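Local coordinates for protein porin (Rhodobacter blasticus, PDB 3PRN) that forms trimeric outer-membrane channels through which small hydrophilic solutes up to about 0.6 kDa diffuse passively, at residues A[161-166]-A[180-185]; A[189-194]-A[215-220]. The protein carries 1 engineered substitution. All blocks are in the same frame, centred on the assembly; numbering follows the deposited sequence.

Contact 1 (A[161-166]-A[180-185]); sequences TEEFGI and AYTTDA
The Glu163 carboxylate has the methyl CG2 of Thr182 over one face, 3.7 Å from Glu163 CD. Ala185 CA lies beside Glu163 OE2, 3.4 Å away, and OE2 accepts the backbone N-H groups of Gly186 and Phe115. The Glu163 chain is stretched out, with CG anti to the backbone N (chi1 175°), and this lays Glu163 CG 3.4 Å from Thr182 CG2, while CB faces Asp184 O. The flat side chains of Phe164 and Tyr181 stand on the other face of the sheet, with Ile166 and Thr183, and do not stack; Phe164 approaches Thr183 through its CB, not its ring. Asp184 OD1 takes the N-H of Asp190 in the following loop. On the near side, Asp184 CB sits 3.5 Å from Thr161 CG2. Between these faces the backbones pair: Phe164 with Thr183 and Ile166 with Tyr181 are the hydrogen-bonded pairs; three of their bonds are good, and Phe164 N to Thr183 O, 3.3 Å, is weak. Gly165 and Thr182 form the non-hydrogen-bonded pair in the middle, their CA atoms 4.1 Å apart. Strands 163-171 and 175-183 are thus the two arms of a beta hairpin, the repeating element of the 16-stranded antiparallel porin barrel.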
loop_
_atom_site.group_PDB
_atom_site.type_symbol
_atom_site.label_atom_id
_atom_site.label_comp_id
_atom_site.label_asym_id
_atom_site.label_seq_id
_atom_site.Cartn_x
_atom_site.Cartn_y
_atom_site.Cartn_z
ATOM N N THR A 161 -20.419 -22.240 -9.413
ATOM C CA THR A 161 -20.944 -22.805 -8.169
ATOM C C THR A 161 -20.807 -21.768 -7.062
ATOM O O THR A 161 -19.683 -21.364 -6.787
ATOM C CB THR A 161 -20.078 -24.029 -7.774
ATOM O OG1 THR A 161 -20.031 -24.906 -8.906
ATOM C CG2 THR A 161 -20.571 -24.720 -6.539
ATOM N N GLU A 162 -21.877 -21.376 -6.444
ATOM C CA GLU A 162 -21.797 -20.387 -5.362
ATOM C C GLU A 162 -21.807 -21.111 -4.023
ATOM O O GLU A 162 -22.372 -22.195 -3.945
ATOM C CB GLU A 162 -22.990 -19.418 -5.441
ATOM C CG GLU A 162 -22.875 -18.548 -6.694
ATOM C CD GLU A 162 -23.671 -19.111 -7.854
ATOM O OE1 GLU A 162 -24.590 -19.935 -7.658
ATOM O OE2 GLU A 162 -23.381 -18.744 -9.021
ATOM N N GLU A 163 -21.191 -20.526 -2.994
ATOM C CA GLU A 163 -21.134 -21.129 -1.687
ATOM C C GLU A 163 -22.139 -20.444 -0.764
ATOM O O GLU A 163 -22.175 -19.217 -0.653
ATOM C CB GLU A 163 -19.724 -20.984 -1.106
ATOM C CG GLU A 163 -19.625 -21.495 0.322
ATOM C CD GLU A 163 -18.338 -21.055 0.995
ATOM O OE1 GLU A 163 -18.304 -19.942 1.637
ATOM O OE2 GLU A 163 -17.288 -21.794 0.909
ATOM N N PHE A 164 -22.968 -21.239 -0.116
ATOM C CA PHE A 164 -23.933 -20.690 0.844
ATOM C C PHE A 164 -23.661 -21.283 2.215
ATOM O O PHE A 164 -23.553 -22.506 2.379
ATOM C CB PHE A 164 -25.375 -20.984 0.444
ATOM C CG PHE A 164 -26.344 -20.437 1.489
ATOM C CD1 PHE A 164 -26.528 -19.054 1.619
ATOM C CD2 PHE A 164 -27.028 -21.318 2.330
ATOM C CE1 PHE A 164 -27.394 -18.553 2.599
ATOM C CE2 PHE A 164 -27.890 -20.817 3.313
ATOM C CZ PHE A 164 -28.072 -19.435 3.448
ATOM N N GLY A 165 -23.550 -20.407 3.189
ATOM C CA GLY A 165 -23.213 -20.837 4.542
ATOM C C GLY A 165 -24.161 -20.287 5.586
ATOM O O GLY A 165 -24.581 -19.115 5.548
ATOM N N ILE A 166 -24.330 -21.079 6.652
ATOM C CA ILE A 166 -25.095 -20.540 7.799
ATOM C C ILE A 166 -24.499 -21.028 9.088
ATOM O O ILE A 166 -23.988 -22.171 9.192
ATOM C CB ILE A 166 -26.591 -20.898 7.673
ATOM C CG1 ILE A 166 -27.340 -20.399 8.918
ATOM C CG2 ILE A 166 -26.800 -22.383 7.553
ATOM C CD1 ILE A 166 -28.815 -20.211 8.579
ATOM N N ALA A 180 -22.502 -24.981 12.419
ATOM C CA ALA A 180 -22.366 -24.333 11.124
ATOM C C ALA A 180 -22.583 -25.372 10.033
ATOM O O ALA A 180 -22.194 -26.526 10.212
ATOM C CB ALA A 180 -20.978 -23.729 10.983
ATOM N N TYR A 181 -23.069 -24.912 8.894
ATOM C CA TYR A 181 -23.287 -25.771 7.743
ATOM C C TYR A 181 -23.054 -24.936 6.489
ATOM O O TYR A 181 -23.578 -23.805 6.452
ATOM C CB TYR A 181 -24.765 -26.275 7.778
ATOM C CG TYR A 181 -25.068 -27.169 6.597
ATOM C CD1 TYR A 181 -24.603 -28.481 6.597
ATOM C CD2 TYR A 181 -25.795 -26.738 5.517
ATOM C CE1 TYR A 181 -24.866 -29.348 5.537
ATOM C CE2 TYR A 181 -26.098 -27.597 4.469
ATOM C CZ TYR A 181 -25.599 -28.877 4.468
ATOM O OH TYR A 181 -25.867 -29.741 3.412
ATOM N N THR A 182 -22.371 -25.416 5.518
ATOM C CA THR A 182 -22.063 -24.732 4.288
ATOM C C THR A 182 -22.209 -25.656 3.098
ATOM O O THR A 182 -21.590 -26.728 3.120
ATOM C CB THR A 182 -20.569 -24.229 4.310
ATOM O OG1 THR A 182 -20.494 -23.291 5.391
ATOM C CG2 THR A 182 -20.204 -23.546 3.008
ATOM N N THR A 183 -22.986 -25.275 2.084
ATOM C CA THR A 183 -23.129 -26.129 0.920
ATOM C C THR A 183 -22.220 -25.603 -0.189
ATOM O O THR A 183 -21.964 -24.378 -0.337
ATOM C CB THR A 183 -24.597 -26.239 0.442
ATOM O OG1 THR A 183 -25.029 -24.917 0.109
ATOM C CG2 THR A 183 -25.554 -26.627 1.559
ATOM N N ASP A 184 -21.647 -26.516 -0.940
ATOM C CA ASP A 184 -20.745 -26.259 -2.041
ATOM C C ASP A 184 -19.583 -25.343 -1.564
ATOM O O ASP A 184 -19.194 -24.378 -2.208
ATOM C CB ASP A 184 -21.409 -25.623 -3.223
ATOM C CG ASP A 184 -22.478 -26.476 -3.901
ATOM O OD1 ASP A 184 -22.467 -27.709 -3.815
ATOM O OD2 ASP A 184 -23.343 -25.850 -4.546
ATOM N N ALA A 185 -19.057 -25.747 -0.427
ATOM C CA ALA A 185 -17.968 -25.031 0.230
ATOM C C ALA A 185 -16.773 -24.908 -0.703
ATOM O O ALA A 185 -16.367 -25.893 -1.332
ATOM C CB ALA A 185 -17.589 -25.748 1.526
#

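Contact 2 (A[189-194]-A[215-220]); sequences VDNDIA and NGLSTA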
loop_
_atom_site.group_PDB
_atom_site.type_symbol
_atom_site.label_atom_id
_atom_site.label_comp_id
_atom_site.label_asym_id
_atom_site.label_seq_id
_atom_site.Cartn_x
_atom_site.Cartn_y
_atom_site.Cartn_z
ATOM N N VAL A 189 -18.675 -28.311 -6.155
ATOM C CA VAL A 189 -20.000 -28.950 -6.114
ATOM C C VAL A 189 -20.002 -30.144 -5.164
ATOM O O VAL A 189 -19.104 -30.971 -5.244
ATOM C CB VAL A 189 -20.366 -29.477 -7.541
ATOM C CG1 VAL A 189 -21.758 -30.090 -7.535
ATOM C CG2 VAL A 189 -20.302 -28.345 -8.560
ATOM N N ASP A 190 -21.025 -30.263 -4.357
ATOM C CA ASP A 190 -21.297 -31.294 -3.414
ATOM C C ASP A 190 -20.346 -31.357 -2.233
ATOM O O ASP A 190 -20.421 -32.321 -1.449
ATOM C CB ASP A 190 -21.365 -32.684 -4.086
ATOM C CG ASP A 190 -22.537 -32.739 -5.075
ATOM O OD1 ASP A 190 -23.631 -32.183 -4.819
ATOM O OD2 ASP A 190 -22.346 -33.348 -6.164
ATOM N N ASN A 191 -19.496 -30.337 -2.068
ATOM C CA ASN A 191 -18.589 -30.337 -0.896
ATOM C C ASN A 191 -19.385 -29.743 0.248
ATOM O O ASN A 191 -19.291 -28.520 0.472
ATOM C CB ASN A 191 -17.369 -29.493 -1.275
ATOM C CG ASN A 191 -16.333 -29.459 -0.182
ATOM O OD1 ASN A 191 -16.181 -30.417 0.583
ATOM N ND2 ASN A 191 -15.605 -28.324 -0.080
ATOM N N ASP A 192 -20.255 -30.489 0.906
ATOM C CA ASP A 192 -21.097 -29.939 1.944
ATOM C C ASP A 192 -20.479 -30.235 3.307
ATOM O O ASP A 192 -20.150 -31.391 3.630
ATOM C CB ASP A 192 -22.547 -30.407 1.858
ATOM C CG ASP A 192 -23.138 -30.232 0.477
ATOM O OD1 ASP A 192 -22.866 -29.251 -0.240
ATOM O OD2 ASP A 192 -23.886 -31.161 0.023
ATOM N N ILE A 193 -20.218 -29.181 4.091
ATOM C CA ILE A 193 -19.468 -29.392 5.323
ATOM C C ILE A 193 -20.263 -28.956 6.527
ATOM O O ILE A 193 -21.212 -28.178 6.402
ATOM C CB ILE A 193 -18.087 -28.691 5.227
ATOM C CG1 ILE A 193 -18.254 -27.153 5.074
ATOM C CG2 ILE A 193 -17.310 -29.303 4.074
ATOM C CD1 ILE A 193 -16.888 -26.444 5.070
ATOM N N ALA A 194 -19.928 -29.459 7.710
ATOM C CA ALA A 194 -20.735 -29.088 8.874
ATOM C C ALA A 194 -19.870 -29.160 10.129
ATOM O O ALA A 194 -18.909 -29.900 10.157
ATOM C CB ALA A 194 -21.947 -29.986 9.082
ATOM N N ASN A 215 -16.310 -33.089 6.947
ATOM C CA ASN A 215 -15.370 -32.465 6.080
ATOM C C ASN A 215 -15.711 -32.582 4.618
ATOM O O ASN A 215 -14.891 -32.306 3.764
ATOM C CB ASN A 215 -13.915 -32.863 6.361
ATOM C CG ASN A 215 -13.462 -32.327 7.702
ATOM O OD1 ASN A 215 -13.525 -31.103 7.974
ATOM N ND2 ASN A 215 -12.894 -33.150 8.583
ATOM N N GLY A 216 -16.977 -32.908 4.321
ATOM C CA GLY A 216 -17.427 -32.954 2.935
ATOM C C GLY A 216 -16.606 -33.853 2.024
ATOM O O GLY A 216 -16.456 -35.035 2.353
ATOM N N LEU A 217 -16.091 -33.368 0.906
ATOM C CA LEU A 217 -15.349 -34.211 -0.022
ATOM C C LEU A 217 -13.893 -34.376 0.395
ATOM O O LEU A 217 -13.139 -35.056 -0.308
ATOM C CB LEU A 217 -15.440 -33.687 -1.466
ATOM C CG LEU A 217 -16.820 -33.652 -2.124
ATOM C CD1 LEU A 217 -16.803 -33.072 -3.549
ATOM C CD2 LEU A 217 -17.477 -35.027 -2.187
ATOM N N SER A 218 -13.425 -33.765 1.489
ATOM C CA SER A 218 -12.038 -33.950 1.868
ATOM C C SER A 218 -11.671 -35.423 2.097
ATOM O O SER A 218 -12.496 -36.192 2.643
ATOM C CB SER A 218 -11.820 -33.191 3.187
ATOM O OG SER A 218 -10.635 -33.606 3.831
ATOM N N THR A 219 -10.431 -35.843 1.870
ATOM C CA THR A 219 -10.083 -37.228 2.173
ATOM C C THR A 219 -10.018 -37.494 3.661
ATOM O O THR A 219 -9.933 -38.692 4.033
ATOM C CB THR A 219 -8.730 -37.710 1.597
ATOM O OG1 THR A 219 -7.684 -36.937 2.226
ATOM C CG2 THR A 219 -8.707 -37.510 0.078
ATOM N N ALA A 220 -10.115 -36.479 4.511
ATOM C CA ALA A 220 -9.992 -36.736 5.942
ATOM C C ALA A 220 -11.232 -37.432 6.492
ATOM O O ALA A 220 -11.143 -38.162 7.469
ATOM C CB ALA A 220 -9.784 -35.370 6.660
HETATM O O HOH W 1 -13.837 -30.049 2.220
#
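One side-chain oxygen makes both polar links here, one direct and one through water: Asn191 OD1 accepts the backbone N-H of Leu217 at 3.0 Å, nearly straight at 168°, although the donor is tilted 20° from the carbonyl plane. The same OD1 also takes a hydrogen bond from a water at 2.9 Å, and that water donates to Asn215 O as well, so OD1 holds, directly and through the water, the two peptide groups that flank Gly216. With CG anti to the backbone N (chi1 -178°), the amide of Asn191 extends toward the turn, and its other end, ND2, is held by Ala185 O. The receiving backbone is a type II' beta turn from Asn215 to Ser218, closed by Ser218 N to Asn215 O, with Gly216 in the positive-phi position. It belongs to the loop that joins strands 206-214 and 223-232 of the porin barrel. Gly216 CA comes within 3.2 Å of Asp192 O, and the branch methyl CG2 of Ile193 presses on the peptide leading into it, 3.6 Å from Gly216 N. On the other flank Leu217 lies along the 189-191 backbone, its CD1 3.5 Å from Val189 O and its CG 3.9 Å from Asp190 O. Farther along, Ser218 OG receives the N-H of Ala220 in an ST turn and is also hydrogen-bonded to Gln111 O.

Going from the N terminus, the chain enters contact 1 at 161-166, runs along strand 163-171, turns and returns along strand 175-183 to 180-185, where contact 1 closes that hairpin. A short loop then leads into 189-194 and strand 193-200; the chain returns along strand 206-214, and contact 2 closes this second excursion at 215-220. The two contacts follow in series, neither nesting nor crossing. Contact 1 joins strands 163-171 and 175-183; contact 2 ties the start of strand 193-200 and the loop before it to the loop after strand 206-214. Bonds between 180-185 and 189-194 connect the two: Thr182 O pairs with Ile193 N, and Asp184 N with Asp192 OD1.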